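Local structure of Cyclo(L-tyrosyl-L-tyrosyl) synthase (Mycobacterium tuberculosis, 2X9Q) at residues H82-V87 with L238-I243; D119-E124 with I230-P235; Y126-D131 with T219-Q224; R168-F173 with E177-L182. The protein probably links two tyrosyl groups, drawn from tyrosyl-tRNA without use of ATP, into the cyclic dipeptide cyclo(L-Tyr-L-Tyr), an intermediate on the way to mycocyclosin. All blocks are in the same frame, centred on the assembly; numbering follows the deposited sequence.

Helix 220-244 is the common thread: contacts 1, 2 and 3 follow it from its sheet-packed end to its exposed start, and contact 4 reaches it through Tyr-179. Contacts 1 and 4 are buried and largely apolar across their interfaces, the first a threonine methyl against a central strand, the second a tyrosine ring laid over a turn. Contact 2 is partly buried and equally apolar, but it borders the probable substrate site. Contact 3, at the surface, is the polar one, a glutamine and a water meeting a helix-end carbonyl. Contacts 2 and 3 share helix 122-128 as well, while contacts 1 and 4 both reach the sheet and pack directly on each other.

Contact 1: H82-V87 with L238-I243; sequences HAVIGV and LDTPAI
Thr-240 turns its methyl to strand 82-87, an inner parallel strand of the Rossmann-like fold that this enzyme shares with the class I tRNA synthetases. CG2 of Thr-240 is 3.8 Å from CE1 of His-82, approaching the ring at a slant, and equally 3.8 Å from CG2 of Val-84. One helix methyl thus touches two alternate side chains on the same side of the strand, in a small buried contact. The torsion of Thr-240 (chi1 -66°) sets CG2 anti to the backbone N, against both strand side chains; OG1, beside that N, also brushes CG2 of Val-84 while it hydrogen-bonds to O of Leu-236 one turn back. His-82 is held from both ring nitrogens, NE2 by Asp-114 and ND1 by Ser-249, which fixes the rotation of the imidazole; the carboxylate would be expected to polarise it. Asp-114 and Ser-249 belong to the two strands that flank 82-87. Behind Thr-240 the helix is kinked at Pro-241, which has no N-H to give. An Asx motif bridges the break: the backbone N of Ala-242 bonds to OD1 of Asp-239 at 3.0 Å, from well above the carboxylate plane.

Contact 2: D119-E124 with I230-P235; sequences DVHVAE and ICAEAP
Val-120 and Ala-232 bring their CA atoms to 7.7 Å, where the loop leaving strand 112-117 passes helix 220-244, and His-121 follows with a left-handed backbone (phi 60°) at the N-cap position of helix 122-128. The Ala-232 methyl is the meeting point. CG2 of Val-120 lies 4.0 Å from CB of Ala-232; this branch sits between its own backbone N and carbonyl carbon, with CG1 beside the N. From the next residue, CD2 of His-121 comes to 4.1 Å from the same CB, so the imidazole presents an edge, with the methyl near its plane. Two neighbouring side chains converge on one small helix residue from the same side, and all the touching is by carbon. Residues 230-233 probably belong to the substrate-binding site, as in related cyclodipeptide synthases, and Glu-233 may have a critical role in the mechanism. Its OE2 is hydrogen-bonded to OG1 of Thr-118, just ahead of the loop. The contact thus sets the helix bearing these residues against a loop at the C-terminal end of a parallel strand, the usual place for a Rossmann-type active site. Around it, Val-122 packs on Ala-140 of helix 133-158, and Cys-231 on Leu-186 and Leu-190 of helix 177-192.

Contact 3: Y126-D131 with T219-Q224; sequences YEALGD and TATQEQ
Ala-128 and Gln-222 carry this surface contact, with their CA atoms just 5.2 Å apart where the last turn of helix 122-128 meets the first turn of helix 220-244. So close an approach suits the small alanine: its CB rests 3.7 Å from CG of Gln-222, and the methyl of Thr-221 adds a looser touch on the same CB. The glutamine then reaches round to the carbonyl of Ala-128. Its CG lies beside the backbone N and the chain runs extended beyond it (chi2 162°), which carries the amide to the helix end. NE2 of Gln-222 gives a hydrogen bond of 3.1 Å to O of Ala-128; the oxygen is in the plane of the amide, but the donor stands 39° above the carbonyl plane. A water donates to the same oxygen, at 3.0 Å from O of Ala-128, and also pairs with OG1 of Thr-219. The amide's other end is used too, since OE1 of Gln-222 accepts a weak bond from N of Thr-219, which with the 3.1 Å bond from N of Gln-222 to OG1 of Thr-219 makes a capping box. On the partner helix, Gly-130 ends 122-128 in a Schellman motif, and Leu-129 adds a marginal touch, with CD2 4.3 Å from NE2 of Gln-222. The cap of one helix thus grips the end of the other. Beyond the pair, Tyr-126 leans on helix 133-158 with its OH bonded to Asn-143, while Glu-223 makes a salt bridge to Arg-205 of helix 194-210.

Contact 4: R168-F173 with E177-L182; sequences RPMSEF and EAYREL
The side chain of Tyr-179 spans from helix 177-192 to helix 220-244, where its OH makes a short hydrogen bond with O of Ala-232. On its way the ring crosses the turn that follows strand 165-169, and there it meets Phe-173. One face of the phenol covers the Phe-173 backbone, with the carbonyl carbon 3.8 Å above its plane and displaced toward the rim. CD2 of Tyr-179 is only 3.4 Å from CB of Phe-173, a tight fit, and O of Phe-173 comes equally close, 3.4 Å, to CB of Tyr-179. The tyrosine reaches this place with CG opposite its backbone N (chi1 171°), the ring swung away from its helix. Phe-173 starts toward the tyrosine at CB, but its own ring leads off to Ile-243 and Leu-244, so it is not a ring stack. Obliquely to the phenol, SE of Met-170, a selenomethionine, adds a looser contact at 4.4 Å from CE2 of Tyr-179. That residue also lies next to Glu-233, which may take part in catalysis. Ser-171 ties the turn to the loop after strand 112-117 through a bond from its OG to Asp-119, while Tyr-179 packs on Pro-235; strand 165-169, helix 177-192 and helix 220-244 thereby meet at one buried junction.

Contact 1: H82-V87 with L238-I243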
loop_
_atom_site.group_PDB
_atom_site.type_symbol
_atom_site.label_atom_id
_atom_site.label_comp_id
_atom_site.label_asym_id
_atom_site.label_seq_id
_atom_site.Cartn_x
_atom_site.Cartn_y
_atom_site.Cartn_z
ATOM N N HIS A 82 14.512 2.647 1.593
ATOM C CA HIS A 82 13.246 2.810 2.332
ATOM C C HIS A 82 12.233 1.811 1.892
ATOM O O HIS A 82 12.177 1.443 0.694
ATOM C CB HIS A 82 12.704 4.220 2.175
ATOM C CG HIS A 82 11.488 4.467 3.029
ATOM N ND1 HIS A 82 10.199 4.316 2.542
ATOM C CD2 HIS A 82 11.367 4.724 4.373
ATOM C CE1 HIS A 82 9.333 4.529 3.534
ATOM N NE2 HIS A 82 10.012 4.809 4.647
ATOM N N ALA A 83 11.465 1.290 2.846
ATOM C CA ALA A 83 10.272 0.501 2.504
ATOM C C ALA A 83 9.032 1.058 3.237
ATOM O O ALA A 83 9.078 1.426 4.438
ATOM C CB ALA A 83 10.458 -1.003 2.779
ATOM N N VAL A 84 7.910 1.060 2.514
ATOM C CA VAL A 84 6.577 1.114 3.163
ATOM C C VAL A 84 6.064 -0.319 3.248
ATOM O O VAL A 84 5.988 -1.011 2.243
ATOM C CB VAL A 84 5.581 1.955 2.312
ATOM C CG1 VAL A 84 4.102 1.895 2.938
ATOM C CG2 VAL A 84 6.082 3.431 2.296
ATOM N N ILE A 85 5.689 -0.733 4.458
ATOM C CA ILE A 85 4.995 -1.985 4.704
ATOM C C ILE A 85 3.551 -1.583 5.025
ATOM O O ILE A 85 3.287 -1.110 6.134
ATOM C CB ILE A 85 5.663 -2.688 5.884
ATOM C CG1 ILE A 85 7.151 -2.985 5.445
ATOM C CG2 ILE A 85 5.062 -4.097 6.145
ATOM C CD1 ILE A 85 7.915 -3.847 6.483
ATOM N N GLY A 86 2.661 -1.685 4.047
ATOM C CA GLY A 86 1.278 -1.258 4.251
ATOM C C GLY A 86 0.575 -2.350 5.062
ATOM O O GLY A 86 0.927 -3.550 4.938
ATOM N N VAL A 87 -0.333 -1.946 5.955
ATOM C CA VAL A 87 -1.005 -2.960 6.794
ATOM C C VAL A 87 -2.519 -2.645 6.742
ATOM O O VAL A 87 -2.877 -1.513 6.822
ATOM C CB VAL A 87 -0.472 -2.936 8.282
ATOM C CG1 VAL A 87 -1.152 -4.054 9.081
ATOM C CG2 VAL A 87 1.051 -3.144 8.335
ATOM N N LEU A 238 2.804 6.089 -5.641
ATOM C CA LEU A 238 3.298 7.003 -6.703
ATOM C C LEU A 238 4.628 7.635 -6.304
ATOM O O LEU A 238 5.584 7.690 -7.126
ATOM C CB LEU A 238 2.269 8.134 -6.943
ATOM C CG LEU A 238 0.958 7.602 -7.586
ATOM C CD1 LEU A 238 -0.144 8.682 -7.459
ATOM C CD2 LEU A 238 1.276 7.292 -9.095
ATOM N N ASP A 239 4.704 8.120 -5.061
ATOM C CA ASP A 239 5.859 8.985 -4.699
ATOM C C ASP A 239 6.110 9.123 -3.213
ATOM O O ASP A 239 6.124 10.262 -2.682
ATOM C CB ASP A 239 5.719 10.376 -5.342
ATOM C CG ASP A 239 7.105 11.045 -5.577
ATOM O OD1 ASP A 239 8.162 10.561 -5.008
ATOM O OD2 ASP A 239 7.189 12.007 -6.371
ATOM N N THR A 240 6.362 7.990 -2.561
ATOM C CA THR A 240 6.801 7.988 -1.178
ATOM C C THR A 240 8.071 8.855 -0.994
ATOM O O THR A 240 8.177 9.591 -0.007
ATOM C CB THR A 240 7.057 6.552 -0.671
ATOM O OG1 THR A 240 5.809 5.834 -0.641
ATOM C CG2 THR A 240 7.679 6.528 0.777
ATOM N N PRO A 241 9.020 8.838 -1.962
ATOM C CA PRO A 241 10.167 9.796 -1.783
ATOM C C PRO A 241 9.753 11.256 -1.583
ATOM O O PRO A 241 10.318 11.939 -0.700
ATOM C CB PRO A 241 10.946 9.635 -3.128
ATOM C CG PRO A 241 10.816 8.145 -3.291
ATOM C CD PRO A 241 9.247 7.968 -3.122
ATOM N N ALA A 242 8.805 11.780 -2.351
ATOM C CA ALA A 242 8.245 13.123 -2.120
ATOM C C ALA A 242 7.557 13.274 -0.775
ATOM O O ALA A 242 7.726 14.281 -0.114
ATOM C CB ALA A 242 7.264 13.557 -3.215
ATOM N N ILE A 243 6.820 12.266 -0.341
ATOM C CA ILE A 243 5.987 12.441 0.848
ATOM C C ILE A 243 6.864 12.314 2.122
ATOM O O ILE A 243 6.656 13.060 3.077
ATOM C CB ILE A 243 4.929 11.324 0.822
ATOM C CG1 ILE A 243 3.968 11.595 -0.386
ATOM C CG2 ILE A 243 4.228 11.175 2.220
ATOM C CD1 ILE A 243 3.030 10.350 -0.699
#

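Contact 2: D119-E124 with I230-P235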
loop_
_atom_site.group_PDB
_atom_site.type_symbol
_atom_site.label_atom_id
_atom_site.label_comp_id
_atom_site.label_asym_id
_atom_site.label_seq_id
_atom_site.Cartn_x
_atom_site.Cartn_y
_atom_site.Cartn_z
ATOM N N ASP A 119 -6.509 3.634 7.708
ATOM C CA ASP A 119 -7.563 3.928 8.681
ATOM C C ASP A 119 -8.642 4.840 8.049
ATOM O O ASP A 119 -9.284 5.675 8.745
ATOM C CB ASP A 119 -6.941 4.588 9.924
ATOM C CG ASP A 119 -6.347 5.927 9.594
ATOM O OD1 ASP A 119 -5.819 6.099 8.439
ATOM O OD2 ASP A 119 -6.375 6.828 10.453
ATOM N N VAL A 120 -8.759 4.795 6.728
ATOM C CA VAL A 120 -9.699 5.678 6.027
ATOM C C VAL A 120 -10.507 4.776 5.088
ATOM O O VAL A 120 -9.979 3.759 4.593
ATOM C CB VAL A 120 -8.952 6.760 5.178
ATOM C CG1 VAL A 120 -8.483 7.938 6.128
ATOM C CG2 VAL A 120 -7.794 6.106 4.352
ATOM N N HIS A 121 -11.782 5.121 4.878
ATOM C CA HIS A 121 -12.707 4.326 4.076
ATOM C C HIS A 121 -12.937 2.905 4.578
ATOM O O HIS A 121 -13.454 2.091 3.800
ATOM C CB HIS A 121 -12.337 4.326 2.544
ATOM C CG HIS A 121 -12.138 5.719 2.015
ATOM N ND1 HIS A 121 -13.188 6.579 1.797
ATOM C CD2 HIS A 121 -11.008 6.411 1.723
ATOM C CE1 HIS A 121 -12.721 7.747 1.375
ATOM N NE2 HIS A 121 -11.401 7.678 1.364
ATOM N N VAL A 122 -12.551 2.613 5.831
ATOM C CA VAL A 122 -12.798 1.295 6.420
ATOM C C VAL A 122 -14.277 1.079 6.803
ATOM O O VAL A 122 -14.923 0.096 6.410
ATOM C CB VAL A 122 -11.818 1.043 7.614
ATOM C CG1 VAL A 122 -12.102 -0.319 8.245
ATOM C CG2 VAL A 122 -10.388 1.068 7.009
ATOM N N ALA A 123 -14.836 2.007 7.534
ATOM C CA ALA A 123 -16.302 1.954 7.884
ATOM C C ALA A 123 -17.107 1.926 6.560
ATOM O O ALA A 123 -18.078 1.211 6.418
ATOM C CB ALA A 123 -16.706 3.261 8.691
ATOM N N GLU A 124 -16.740 2.770 5.610
ATOM C CA GLU A 124 -17.490 2.778 4.314
ATOM C C GLU A 124 -17.493 1.444 3.596
ATOM O O GLU A 124 -18.488 1.104 2.969
ATOM C CB GLU A 124 -16.980 3.892 3.376
ATOM C CG GLU A 124 -17.289 5.280 3.932
ATOM C CD GLU A 124 -16.255 5.846 5.060
ATOM O OE1 GLU A 124 -15.349 5.171 5.700
ATOM O OE2 GLU A 124 -16.372 7.070 5.299
ATOM N N ILE A 230 -8.489 2.913 -2.655
ATOM C CA ILE A 230 -7.234 2.766 -3.489
ATOM C C ILE A 230 -6.653 4.140 -3.833
ATOM O O ILE A 230 -5.424 4.354 -3.749
ATOM C CB ILE A 230 -7.593 1.984 -4.742
ATOM C CG1 ILE A 230 -7.642 0.469 -4.380
ATOM C CG2 ILE A 230 -6.555 2.223 -5.840
ATOM C CD1 ILE A 230 -8.407 -0.327 -5.517
ATOM N N CYS A 231 -7.519 5.095 -4.159
ATOM C CA CYS A 231 -7.061 6.466 -4.356
ATOM C C CYS A 231 -6.364 7.095 -3.110
ATOM O O CYS A 231 -5.357 7.787 -3.273
ATOM C CB CYS A 231 -8.178 7.376 -4.882
ATOM S SG CYS A 231 -8.596 6.942 -6.609
ATOM N N ALA A 232 -6.873 6.819 -1.895
ATOM C CA ALA A 232 -6.247 7.248 -0.687
ATOM C C ALA A 232 -4.848 6.633 -0.384
ATOM O O ALA A 232 -4.007 7.319 0.199
ATOM C CB ALA A 232 -7.175 7.010 0.524
ATOM N N GLU A 233 -4.615 5.375 -0.719
ATOM C CA GLU A 233 -3.279 4.748 -0.610
ATOM C C GLU A 233 -2.364 5.148 -1.765
ATOM O O GLU A 233 -1.133 5.041 -1.643
ATOM C CB GLU A 233 -3.398 3.221 -0.734
ATOM C CG GLU A 233 -4.138 2.700 0.476
ATOM C CD GLU A 233 -4.295 1.174 0.481
ATOM O OE1 GLU A 233 -3.954 0.533 -0.575
ATOM O OE2 GLU A 233 -4.765 0.679 1.546
ATOM N N ALA A 234 -2.952 5.466 -2.916
ATOM C CA ALA A 234 -2.148 5.653 -4.168
ATOM C C ALA A 234 -0.913 6.622 -4.049
ATOM O O ALA A 234 0.108 6.348 -4.644
ATOM C CB ALA A 234 -3.052 6.177 -5.305
ATOM N N PRO A 235 -1.013 7.768 -3.337
ATOM C CA PRO A 235 0.163 8.663 -3.310
ATOM C C PRO A 235 1.433 7.968 -2.791
ATOM O O PRO A 235 2.504 8.291 -3.258
ATOM C CB PRO A 235 -0.267 9.804 -2.408
ATOM C CG PRO A 235 -1.817 9.850 -2.644
ATOM C CD PRO A 235 -2.206 8.409 -2.703
#

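Contact 3: Y126-D131 with T219-Q224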
loop_
_atom_site.group_PDB
_atom_site.type_symbol
_atom_site.label_atom_id
_atom_site.label_comp_id
_atom_site.label_asym_id
_atom_site.label_seq_id
_atom_site.Cartn_x
_atom_site.Cartn_y
_atom_site.Cartn_z
ATOM N N TYR A 126 -17.206 -1.537 5.046
ATOM C CA TYR A 126 -18.106 -2.460 5.811
ATOM C C TYR A 126 -19.598 -2.143 5.498
ATOM O O TYR A 126 -20.467 -3.051 5.376
ATOM C CB TYR A 126 -17.819 -2.295 7.345
ATOM C CG TYR A 126 -16.452 -2.684 7.736
ATOM C CD1 TYR A 126 -15.647 -3.504 6.888
ATOM C CD2 TYR A 126 -15.908 -2.263 8.943
ATOM C CE1 TYR A 126 -14.281 -3.862 7.259
ATOM C CE2 TYR A 126 -14.642 -2.631 9.338
ATOM C CZ TYR A 126 -13.832 -3.428 8.522
ATOM O OH TYR A 126 -12.566 -3.738 8.971
ATOM N N GLU A 127 -19.927 -0.873 5.404
ATOM C CA GLU A 127 -21.312 -0.519 5.009
ATOM C C GLU A 127 -21.625 -1.083 3.613
ATOM O O GLU A 127 -22.718 -1.609 3.379
ATOM C CB GLU A 127 -21.425 0.992 4.849
ATOM C CG GLU A 127 -22.050 1.650 5.989
ATOM C CD GLU A 127 -22.535 3.062 5.700
ATOM O OE1 GLU A 127 -23.663 3.274 5.145
ATOM O OE2 GLU A 127 -21.802 3.917 6.167
ATOM N N ALA A 128 -20.685 -0.909 2.666
ATOM C CA ALA A 128 -20.938 -1.365 1.303
ATOM C C ALA A 128 -21.058 -2.889 1.313
ATOM O O ALA A 128 -21.699 -3.444 0.445
ATOM C CB ALA A 128 -19.819 -0.849 0.302
ATOM N N LEU A 129 -20.513 -3.574 2.325
ATOM C CA LEU A 129 -20.678 -5.013 2.403
ATOM C C LEU A 129 -21.945 -5.350 3.136
ATOM O O LEU A 129 -22.219 -6.511 3.323
ATOM C CB LEU A 129 -19.507 -5.687 3.121
ATOM C CG LEU A 129 -18.192 -5.783 2.308
ATOM C CD1 LEU A 129 -16.982 -5.903 3.241
ATOM C CD2 LEU A 129 -18.210 -6.909 1.260
ATOM N N GLY A 130 -22.780 -4.366 3.531
ATOM C CA GLY A 130 -24.046 -4.758 4.149
ATOM C C GLY A 130 -24.212 -4.520 5.648
ATOM O O GLY A 130 -25.274 -4.808 6.181
ATOM N N ASP A 131 -23.238 -3.885 6.329
ATOM C CA ASP A 131 -23.431 -3.541 7.736
ATOM C C ASP A 131 -24.224 -2.238 7.773
ATOM O O ASP A 131 -24.087 -1.423 6.842
ATOM C CB ASP A 131 -22.078 -3.312 8.451
ATOM C CG ASP A 131 -21.296 -4.626 8.633
ATOM O OD1 ASP A 131 -21.899 -5.698 8.567
ATOM O OD2 ASP A 131 -20.079 -4.587 8.824
ATOM N N THR A 219 -21.401 -4.528 -6.098
ATOM C CA THR A 219 -22.377 -3.503 -6.436
ATOM C C THR A 219 -21.644 -2.240 -6.881
ATOM O O THR A 219 -20.416 -2.119 -6.686
ATOM C CB THR A 219 -23.213 -3.218 -5.177
ATOM O OG1 THR A 219 -22.373 -2.628 -4.125
ATOM C CG2 THR A 219 -23.857 -4.517 -4.698
ATOM N N ALA A 220 -22.373 -1.279 -7.422
ATOM C CA ALA A 220 -21.764 0.010 -7.780
ATOM C C ALA A 220 -21.116 0.705 -6.546
ATOM O O ALA A 220 -20.027 1.288 -6.629
ATOM C CB ALA A 220 -22.816 0.920 -8.391
ATOM N N THR A 221 -21.797 0.615 -5.395
ATOM C CA THR A 221 -21.297 1.205 -4.182
ATOM C C THR A 221 -20.017 0.553 -3.728
ATOM O O THR A 221 -19.116 1.297 -3.373
ATOM C CB THR A 221 -22.346 1.185 -3.009
ATOM O OG1 THR A 221 -23.587 1.604 -3.554
ATOM C CG2 THR A 221 -21.908 2.199 -1.874
ATOM N N GLN A 222 -19.930 -0.785 -3.724
ATOM C CA GLN A 222 -18.686 -1.435 -3.346
ATOM C C GLN A 222 -17.505 -0.965 -4.261
ATOM O O GLN A 222 -16.380 -0.782 -3.781
ATOM C CB GLN A 222 -18.768 -2.953 -3.352
ATOM C CG GLN A 222 -19.689 -3.563 -2.218
ATOM C CD GLN A 222 -20.108 -5.033 -2.524
ATOM O OE1 GLN A 222 -19.639 -5.632 -3.483
ATOM N NE2 GLN A 222 -20.985 -5.595 -1.703
ATOM N N GLU A 223 -17.804 -0.784 -5.568
ATOM C CA GLU A 223 -16.773 -0.321 -6.549
ATOM C C GLU A 223 -16.332 1.067 -6.258
ATOM O O GLU A 223 -15.151 1.322 -6.278
ATOM C CB GLU A 223 -17.290 -0.393 -7.978
ATOM C CG GLU A 223 -17.440 -1.805 -8.401
ATOM C CD GLU A 223 -18.073 -1.950 -9.822
ATOM O OE1 GLU A 223 -18.090 -0.992 -10.643
ATOM O OE2 GLU A 223 -18.486 -3.082 -10.102
ATOM N N GLN A 224 -17.285 1.973 -6.030
ATOM C CA GLN A 224 -16.963 3.358 -5.740
ATOM C C GLN A 224 -16.152 3.470 -4.411
ATOM O O GLN A 224 -15.159 4.166 -4.346
ATOM C CB GLN A 224 -18.241 4.214 -5.618
ATOM C CG GLN A 224 -17.838 5.702 -5.468
ATOM C CD GLN A 224 -16.793 6.095 -6.611
ATOM O OE1 GLN A 224 -17.146 6.058 -7.808
ATOM N NE2 GLN A 224 -15.525 6.406 -6.244
HETATM O O HOH W 1 -23.336 -2.186 -1.681
#

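Contact 4: R168-F173 with E177-L182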
loop_
_atom_site.group_PDB
_atom_site.type_symbol
_atom_site.label_atom_id
_atom_site.label_comp_id
_atom_site.label_asym_id
_atom_site.label_seq_id
_atom_site.Cartn_x
_atom_site.Cartn_y
_atom_site.Cartn_z
ATOM N N ARG A 168 2.560 4.704 11.223
ATOM C CA ARG A 168 1.603 5.801 11.320
ATOM C C ARG A 168 0.361 5.483 10.511
ATOM O O ARG A 168 0.425 4.649 9.644
ATOM C CB ARG A 168 2.189 7.104 10.849
ATOM C CG ARG A 168 2.292 7.216 9.370
ATOM C CD ARG A 168 3.217 8.442 9.007
ATOM N NE ARG A 168 4.621 8.029 9.045
ATOM C CZ ARG A 168 5.675 8.867 9.043
ATOM N NH1 ARG A 168 5.518 10.176 9.006
ATOM N NH2 ARG A 168 6.897 8.385 9.085
ATOM N N PRO A 169 -0.747 6.169 10.819
ATOM C CA PRO A 169 -1.949 5.900 10.037
ATOM C C PRO A 169 -1.909 6.592 8.678
ATOM O O PRO A 169 -1.346 7.694 8.539
ATOM C CB PRO A 169 -3.073 6.510 10.902
ATOM C CG PRO A 169 -2.399 7.670 11.661
ATOM C CD PRO A 169 -0.914 7.292 11.786
HETATM N N MSE A 170 -2.590 6.004 7.687
HETATM C CA MSE A 170 -2.683 6.608 6.396
HETATM C C MSE A 170 -3.271 8.049 6.465
HETATM O O MSE A 170 -2.834 8.975 5.687
HETATM C CB MSE A 170 -3.559 5.673 5.435
HETATM C CG MSE A 170 -3.637 6.257 3.922
HETATM SE SE MSE A 170 -1.786 6.175 3.158
HETATM C CE MSE A 170 -1.695 4.244 2.962
ATOM N N SER A 171 -4.233 8.292 7.359
ATOM C CA SER A 171 -4.872 9.640 7.509
ATOM C C SER A 171 -3.877 10.701 7.924
ATOM O O SER A 171 -4.101 11.838 7.691
ATOM C CB SER A 171 -5.995 9.667 8.629
ATOM O OG SER A 171 -5.429 9.174 9.842
ATOM N N GLU A 172 -2.804 10.338 8.575
ATOM C CA GLU A 172 -1.819 11.351 8.956
ATOM C C GLU A 172 -1.198 12.067 7.719
ATOM O O GLU A 172 -0.789 13.236 7.814
ATOM C CB GLU A 172 -0.691 10.638 9.699
ATOM C CG GLU A 172 0.303 11.561 10.328
ATOM C CD GLU A 172 1.061 10.870 11.484
ATOM O OE1 GLU A 172 0.442 10.402 12.518
ATOM O OE2 GLU A 172 2.283 10.811 11.327
ATOM N N PHE A 173 -1.136 11.369 6.582
ATOM C CA PHE A 173 -0.626 11.981 5.328
ATOM C C PHE A 173 -1.555 13.025 4.732
ATOM O O PHE A 173 -1.139 13.818 3.889
ATOM C CB PHE A 173 -0.241 10.898 4.305
ATOM C CG PHE A 173 0.893 10.014 4.784
ATOM C CD1 PHE A 173 2.135 10.552 5.010
ATOM C CD2 PHE A 173 0.701 8.682 5.038
ATOM C CE1 PHE A 173 3.204 9.731 5.456
ATOM C CE2 PHE A 173 1.750 7.848 5.504
ATOM C CZ PHE A 173 2.984 8.344 5.680
ATOM N N GLU A 177 1.722 18.091 2.320
ATOM C CA GLU A 177 1.477 18.758 1.025
ATOM C C GLU A 177 1.779 17.877 -0.220
ATOM O O GLU A 177 0.973 17.864 -1.117
ATOM C CB GLU A 177 2.252 20.119 0.927
ATOM C CG GLU A 177 1.711 20.998 -0.176
ATOM C CD GLU A 177 2.607 22.281 -0.422
ATOM O OE1 GLU A 177 3.855 22.231 -0.224
ATOM O OE2 GLU A 177 2.046 23.348 -0.825
ATOM N N ALA A 178 2.889 17.123 -0.278
ATOM C CA ALA A 178 3.131 16.267 -1.460
ATOM C C ALA A 178 1.963 15.207 -1.612
ATOM O O ALA A 178 1.487 14.963 -2.715
ATOM C CB ALA A 178 4.458 15.554 -1.359
ATOM N N TYR A 179 1.514 14.612 -0.502
ATOM C CA TYR A 179 0.459 13.610 -0.561
ATOM C C TYR A 179 -0.761 14.297 -1.150
ATOM O O TYR A 179 -1.434 13.760 -2.066
ATOM C CB TYR A 179 0.136 13.081 0.875
ATOM C CG TYR A 179 -1.095 12.209 0.922
ATOM C CD1 TYR A 179 -2.405 12.770 0.953
ATOM C CD2 TYR A 179 -0.963 10.832 0.965
ATOM C CE1 TYR A 179 -3.582 11.929 0.981
ATOM C CE2 TYR A 179 -2.135 9.983 0.971
ATOM C CZ TYR A 179 -3.421 10.551 0.992
ATOM O OH TYR A 179 -4.506 9.701 0.992
ATOM N N ARG A 180 -1.102 15.465 -0.589
ATOM C CA ARG A 180 -2.280 16.165 -1.051
ATOM C C ARG A 180 -2.226 16.532 -2.571
ATOM O O ARG A 180 -3.235 16.452 -3.263
ATOM C CB ARG A 180 -2.448 17.468 -0.269
ATOM C CG ARG A 180 -2.955 17.389 1.126
ATOM C CD ARG A 180 -2.972 18.929 1.587
ATOM N NE ARG A 180 -3.590 19.127 2.887
ATOM C CZ ARG A 180 -4.684 19.877 3.128
ATOM N NH1 ARG A 180 -5.314 20.549 2.146
ATOM N NH2 ARG A 180 -5.154 19.968 4.373
ATOM N N GLU A 181 -1.054 16.931 -3.069
ATOM C CA GLU A 181 -0.878 17.204 -4.487
ATOM C C GLU A 181 -1.005 15.935 -5.331
ATOM O O GLU A 181 -1.688 15.944 -6.324
ATOM C CB GLU A 181 0.480 17.921 -4.743
ATOM C CG GLU A 181 0.382 19.415 -4.291
ATOM C CD GLU A 181 1.708 20.230 -4.373
ATOM O OE1 GLU A 181 2.621 19.773 -5.070
ATOM O OE2 GLU A 181 1.827 21.308 -3.703
ATOM N N LEU A 182 -0.402 14.854 -4.901
ATOM C CA LEU A 182 -0.555 13.577 -5.603
ATOM C C LEU A 182 -2.030 13.144 -5.640
ATOM O O LEU A 182 -2.519 12.750 -6.694
ATOM C CB LEU A 182 0.320 12.483 -4.960
ATOM C CG LEU A 182 1.822 12.722 -5.211
ATOM C CD1 LEU A 182 2.686 11.997 -4.066
ATOM C CD2 LEU A 182 2.218 12.341 -6.724
#